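Local coordinates for peptide ABC transporter permease (Staphylococcus hominis, PDB 6EXS), which probably imports peptides across the cell membrane as a POT family transporter and binds a thioalcohol-conjugated dipeptide, a precursor of human axillary malodour, at residues A95-P108 and H179-L193. Residues are numbered along the deposited sequence; the frame is centred on the assembly and turned at random.
With OLC ((2R)-2,3-dihydroxypropyl (9Z)-octadec-9-enoate), chain K.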
loop_
_atom_site.group_PDB
_atom_site.type_symbol
_atom_site.label_atom_id
_atom_site.label_comp_id
_atom_site.label_asym_id
_atom_site.label_seq_id
_atom_site.Cartn_x
_atom_site.Cartn_y
_atom_site.Cartn_z
ATOM N N ALA A 95 0.799 -8.803 -14.083
ATOM C CA ALA A 95 1.074 -10.103 -13.457
ATOM C C ALA A 95 2.375 -10.750 -13.954
ATOM O O ALA A 95 3.133 -11.263 -13.139
ATOM C CB ALA A 95 -0.100 -11.047 -13.669
ATOM N N VAL A 96 2.635 -10.708 -15.286
ATOM C CA VAL A 96 3.830 -11.271 -15.929
ATOM C C VAL A 96 5.055 -10.484 -15.451
ATOM O O VAL A 96 6.027 -11.079 -14.984
ATOM C CB VAL A 96 3.691 -11.307 -17.486
ATOM C CG1 VAL A 96 5.016 -11.686 -18.162
ATOM C CG2 VAL A 96 2.585 -12.264 -17.916
ATOM N N LEU A 97 4.972 -9.143 -15.515
ATOM C CA LEU A 97 6.016 -8.235 -15.056
ATOM C C LEU A 97 6.350 -8.443 -13.566
ATOM O O LEU A 97 7.533 -8.493 -13.224
ATOM C CB LEU A 97 5.631 -6.786 -15.367
ATOM C CG LEU A 97 5.681 -6.406 -16.850
ATOM C CD1 LEU A 97 5.093 -5.042 -17.075
ATOM C CD2 LEU A 97 7.114 -6.414 -17.388
ATOM N N ILE A 98 5.314 -8.638 -12.700
ATOM C CA ILE A 98 5.467 -8.908 -11.263
ATOM C C ILE A 98 6.257 -10.227 -11.046
ATOM O O ILE A 98 7.183 -10.236 -10.228
ATOM C CB ILE A 98 4.099 -8.858 -10.513
ATOM C CG1 ILE A 98 3.608 -7.410 -10.360
ATOM C CG2 ILE A 98 4.157 -9.571 -9.142
ATOM C CD1 ILE A 98 2.110 -7.270 -10.121
ATOM N N ILE A 99 5.921 -11.314 -11.805
ATOM C CA ILE A 99 6.632 -12.612 -11.732
ATOM C C ILE A 99 8.130 -12.447 -12.086
ATOM O O ILE A 99 8.973 -13.101 -11.469
ATOM C CB ILE A 99 5.961 -13.710 -12.599
ATOM C CG1 ILE A 99 4.549 -13.966 -12.111
ATOM C CG2 ILE A 99 6.751 -15.029 -12.558
ATOM C CD1 ILE A 99 3.619 -14.614 -13.089
ATOM N N ILE A 100 8.446 -11.583 -13.089
ATOM C CA ILE A 100 9.816 -11.324 -13.533
ATOM C C ILE A 100 10.611 -10.694 -12.388
ATOM O O ILE A 100 11.723 -11.141 -12.110
ATOM C CB ILE A 100 9.872 -10.535 -14.876
ATOM C CG1 ILE A 100 9.162 -11.327 -16.007
ATOM C CG2 ILE A 100 11.325 -10.182 -15.271
ATOM C CD1 ILE A 100 8.917 -10.548 -17.363
ATOM N N GLY A 101 9.991 -9.732 -11.695
ATOM C CA GLY A 101 10.552 -9.070 -10.521
ATOM C C GLY A 101 10.853 -10.035 -9.391
ATOM O O GLY A 101 11.847 -9.879 -8.690
ATOM N N HIS A 102 10.017 -11.050 -9.210
ATOM C CA HIS A 102 10.240 -12.058 -8.182
ATOM C C HIS A 102 11.387 -12.996 -8.586
ATOM O O HIS A 102 12.155 -13.418 -7.715
ATOM C CB HIS A 102 8.947 -12.830 -7.862
ATOM C CG HIS A 102 7.937 -12.052 -7.065
ATOM N ND1 HIS A 102 8.092 -11.843 -5.707
ATOM C CD2 HIS A 102 6.755 -11.515 -7.452
ATOM C CE1 HIS A 102 7.025 -11.163 -5.320
ATOM N NE2 HIS A 102 6.194 -10.940 -6.334
ATOM N N ILE A 103 11.525 -13.289 -9.903
ATOM C CA ILE A 103 12.607 -14.133 -10.420
ATOM C C ILE A 103 13.958 -13.404 -10.231
ATOM O O ILE A 103 14.918 -14.038 -9.792
ATOM C CB ILE A 103 12.336 -14.651 -11.870
ATOM C CG1 ILE A 103 11.133 -15.635 -11.876
ATOM C CG2 ILE A 103 13.571 -15.339 -12.478
ATOM C CD1 ILE A 103 10.417 -15.807 -13.228
ATOM N N CYS A 104 14.003 -12.064 -10.467
ATOM C CA CYS A 104 15.201 -11.224 -10.277
ATOM C C CYS A 104 15.842 -11.479 -8.902
ATOM O O CYS A 104 17.061 -11.658 -8.821
ATOM C CB CYS A 104 14.875 -9.740 -10.459
ATOM S SG CYS A 104 14.482 -9.256 -12.157
ATOM N N LEU A 105 15.001 -11.503 -7.831
ATOM C CA LEU A 105 15.413 -11.733 -6.443
ATOM C C LEU A 105 15.892 -13.150 -6.156
ATOM O O LEU A 105 16.678 -13.333 -5.230
ATOM C CB LEU A 105 14.296 -11.345 -5.464
ATOM C CG LEU A 105 14.139 -9.864 -5.156
ATOM C CD1 LEU A 105 13.024 -9.652 -4.208
ATOM C CD2 LEU A 105 15.428 -9.247 -4.582
ATOM N N SER A 106 15.417 -14.147 -6.933
ATOM C CA SER A 106 15.801 -15.560 -6.799
ATOM C C SER A 106 17.200 -15.845 -7.337
ATOM O O SER A 106 17.867 -16.743 -6.823
ATOM C CB SER A 106 14.806 -16.461 -7.517
ATOM O OG SER A 106 13.506 -16.206 -7.018
ATOM N N LEU A 107 17.620 -15.120 -8.397
ATOM C CA LEU A 107 18.918 -15.289 -9.048
ATOM C C LEU A 107 20.061 -14.628 -8.236
ATOM O O LEU A 107 19.768 -13.752 -7.424
ATOM C CB LEU A 107 18.850 -14.771 -10.497
ATOM C CG LEU A 107 17.919 -15.555 -11.449
ATOM C CD1 LEU A 107 17.275 -14.641 -12.466
ATOM C CD2 LEU A 107 18.645 -16.684 -12.142
ATOM N N PRO A 108 21.349 -15.047 -8.356
ATOM C CA PRO A 108 22.396 -14.408 -7.533
ATOM C C PRO A 108 22.964 -13.155 -8.213
ATOM O O PRO A 108 24.118 -13.140 -8.650
ATOM C CB PRO A 108 23.425 -15.529 -7.354
ATOM C CG PRO A 108 23.256 -16.408 -8.581
ATOM C CD PRO A 108 21.930 -16.083 -9.239
ATOM N N HIS A 179 17.221 -16.319 -1.343
ATOM C CA HIS A 179 16.935 -16.727 -2.726
ATOM C C HIS A 179 15.851 -17.824 -2.822
ATOM O O HIS A 179 15.028 -17.783 -3.740
ATOM C CB HIS A 179 18.203 -17.139 -3.472
ATOM C CG HIS A 179 19.175 -16.021 -3.663
ATOM N ND1 HIS A 179 18.753 -14.736 -3.957
ATOM C CD2 HIS A 179 20.525 -16.038 -3.616
ATOM C CE1 HIS A 179 19.855 -14.016 -4.062
ATOM N NE2 HIS A 179 20.944 -14.758 -3.875
ATOM N N GLY A 180 15.849 -18.750 -1.856
ATOM C CA GLY A 180 14.870 -19.824 -1.747
ATOM C C GLY A 180 13.497 -19.307 -1.360
ATOM O O GLY A 180 12.485 -19.812 -1.854
ATOM N N GLY A 181 13.472 -18.302 -0.477
ATOM C CA GLY A 181 12.243 -17.664 -0.021
ATOM C C GLY A 181 11.594 -16.821 -1.107
ATOM O O GLY A 181 10.375 -16.871 -1.290
ATOM N N PHE A 182 12.425 -16.053 -1.852
ATOM C CA PHE A 182 11.999 -15.207 -2.968
ATOM C C PHE A 182 11.551 -16.064 -4.148
ATOM O O PHE A 182 10.732 -15.611 -4.939
ATOM C CB PHE A 182 13.120 -14.235 -3.399
ATOM C CG PHE A 182 13.519 -13.161 -2.407
ATOM C CD1 PHE A 182 12.559 -12.340 -1.818
ATOM C CD2 PHE A 182 14.855 -12.946 -2.091
ATOM C CE1 PHE A 182 12.927 -11.345 -0.904
ATOM C CE2 PHE A 182 15.221 -11.955 -1.169
ATOM C CZ PHE A 182 14.254 -11.148 -0.599
ATOM N N LEU A 183 12.085 -17.301 -4.265
ATOM C CA LEU A 183 11.688 -18.261 -5.296
ATOM C C LEU A 183 10.295 -18.807 -4.960
ATOM O O LEU A 183 9.479 -18.959 -5.866
ATOM C CB LEU A 183 12.725 -19.386 -5.450
ATOM C CG LEU A 183 12.454 -20.480 -6.506
ATOM C CD1 LEU A 183 12.427 -19.912 -7.939
ATOM C CD2 LEU A 183 13.476 -21.604 -6.391
ATOM N N LEU A 184 10.013 -19.046 -3.655
ATOM C CA LEU A 184 8.715 -19.512 -3.168
ATOM C C LEU A 184 7.623 -18.469 -3.459
ATOM O O LEU A 184 6.533 -18.846 -3.896
ATOM C CB LEU A 184 8.778 -19.872 -1.670
ATOM C CG LEU A 184 7.568 -20.599 -1.042
ATOM C CD1 LEU A 184 7.183 -21.861 -1.825
ATOM C CD2 LEU A 184 7.870 -21.010 0.383
ATOM N N ALA A 185 7.938 -17.159 -3.279
ATOM C CA ALA A 185 7.040 -16.048 -3.603
ATOM C C ALA A 185 6.824 -16.043 -5.128
ATOM O O ALA A 185 5.680 -15.919 -5.568
ATOM C CB ALA A 185 7.626 -14.722 -3.137
ATOM N N ALA A 186 7.903 -16.283 -5.923
ATOM C CA ALA A 186 7.819 -16.367 -7.387
ATOM C C ALA A 186 6.858 -17.475 -7.840
ATOM O O ALA A 186 5.979 -17.195 -8.641
ATOM C CB ALA A 186 9.198 -16.582 -7.993
ATOM N N ILE A 187 6.990 -18.703 -7.290
ATOM C CA ILE A 187 6.143 -19.860 -7.617
ATOM C C ILE A 187 4.684 -19.583 -7.207
ATOM O O ILE A 187 3.772 -19.877 -7.982
ATOM C CB ILE A 187 6.728 -21.206 -7.057
ATOM C CG1 ILE A 187 8.073 -21.552 -7.752
ATOM C CG2 ILE A 187 5.733 -22.377 -7.195
ATOM C CD1 ILE A 187 9.016 -22.510 -6.974
ATOM N N GLY A 188 4.491 -18.960 -6.040
ATOM C CA GLY A 188 3.173 -18.588 -5.532
ATOM C C GLY A 188 2.465 -17.666 -6.500
ATOM O O GLY A 188 1.290 -17.867 -6.817
ATOM N N MET A 189 3.209 -16.686 -7.024
ATOM C CA MET A 189 2.727 -15.723 -8.006
ATOM C C MET A 189 2.424 -16.420 -9.343
ATOM O O MET A 189 1.454 -16.055 -9.999
ATOM C CB MET A 189 3.740 -14.572 -8.145
ATOM C CG MET A 189 3.312 -13.453 -9.063
ATOM S SD MET A 189 1.698 -12.733 -8.752
ATOM C CE MET A 189 1.414 -11.953 -10.251
ATOM N N ALA A 190 3.210 -17.454 -9.719
ATOM C CA ALA A 190 2.958 -18.222 -10.953
ATOM C C ALA A 190 1.606 -18.972 -10.859
ATOM O O ALA A 190 0.890 -19.034 -11.855
ATOM C CB ALA A 190 4.094 -19.204 -11.220
ATOM N N LEU A 191 1.240 -19.480 -9.649
ATOM C CA LEU A 191 -0.028 -20.179 -9.391
ATOM C C LEU A 191 -1.211 -19.262 -9.642
ATOM O O LEU A 191 -2.195 -19.698 -10.238
ATOM C CB LEU A 191 -0.094 -20.757 -7.965
ATOM C CG LEU A 191 0.822 -21.937 -7.636
ATOM C CD1 LEU A 191 0.463 -22.530 -6.275
ATOM C CD2 LEU A 191 0.758 -23.032 -8.720
ATOM N N GLY A 192 -1.084 -18.003 -9.205
ATOM C CA GLY A 192 -2.066 -16.955 -9.419
ATOM C C GLY A 192 -2.258 -16.711 -10.902
ATOM O O GLY A 192 -3.397 -16.701 -11.381
ATOM N N LEU A 193 -1.129 -16.570 -11.652
ATOM C CA LEU A 193 -1.127 -16.365 -13.111
ATOM C C LEU A 193 -1.766 -17.552 -13.866
ATOM O O LEU A 193 -2.600 -17.329 -14.745
ATOM C CB LEU A 193 0.295 -16.072 -13.645
ATOM C CG LEU A 193 0.401 -15.733 -15.143
ATOM C CD1 LEU A 193 -0.051 -14.318 -15.435
ATOM C CD2 LEU A 193 1.799 -15.941 -15.672
HETATM C C24 OLC K . 23.226 -18.425 -12.852
HETATM C C5 OLC K . 16.626 -13.330 -17.230
HETATM C C4 OLC K . 18.018 -13.878 -17.494
HETATM C C3 OLC K . 18.419 -14.973 -16.525
HETATM C C2 OLC K . 19.808 -15.536 -16.797
HETATM C C21 OLC K . 22.075 -17.858 -15.009
HETATM C C1 OLC K . 20.193 -16.657 -15.874
HETATM C C22 OLC K . 22.690 -17.320 -13.737
HETATM O O19 OLC K . 19.417 -17.408 -15.340
HETATM O O25 OLC K . 23.983 -17.903 -11.770
HETATM O O23 OLC K . 23.744 -16.413 -14.076
HETATM O O20 OLC K . 21.523 -16.726 -15.726
HETATM O O HOH W 1 10.326 -12.595 -4.305
#
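The 95-106 part of helix 74-106 and the 179-193 part of helix 178-204 run antiparallel, the axes of these segments 7.9 Å apart at closest approach and crossing at -162°; they come nearest where Ser106 and His179 lie, CA to CA 4.4 Å. There His179 ND1 donates to Leu105 O (2.8 Å) in the carbonyl plane, although the bond is bent to 142°, tying the imidazole to the backbone of the 95-108 segment. Leu105 CD1 sits over one face of the Phe182 ring, 3.8 Å from its centroid, a CH-pi contact; the ring also meets Tyr42 of helix 16-44 edge-to-face. Ser106 OG bonds back to His102 O and rests on the backbone of Leu183. Midway, the CB of His102 packs on Ala186, their CA atoms 5.0 Å apart, consistent with the small alanine side chain, while a water in the plane of the imidazole links His102 ND1 (2.7 Å) to Phe182 O. Farther along, Met189 is a knob among Ala95, Ile98, Ile99 and His102: with CG anti to the backbone N (chi1 -176°) and the chain bent at chi2, its CE comes to lie 3.8 Å from Ala95 CB. Ile99 CD1 and Leu193 CD2 meet beyond it. The Ile98 side chain is about 14 Å from the bound conjugated peptide. This is an antiparallel transmembrane helix pair of the major facilitator superfamily fold, with one knob-into-hole contact, flanked by helix 16-44.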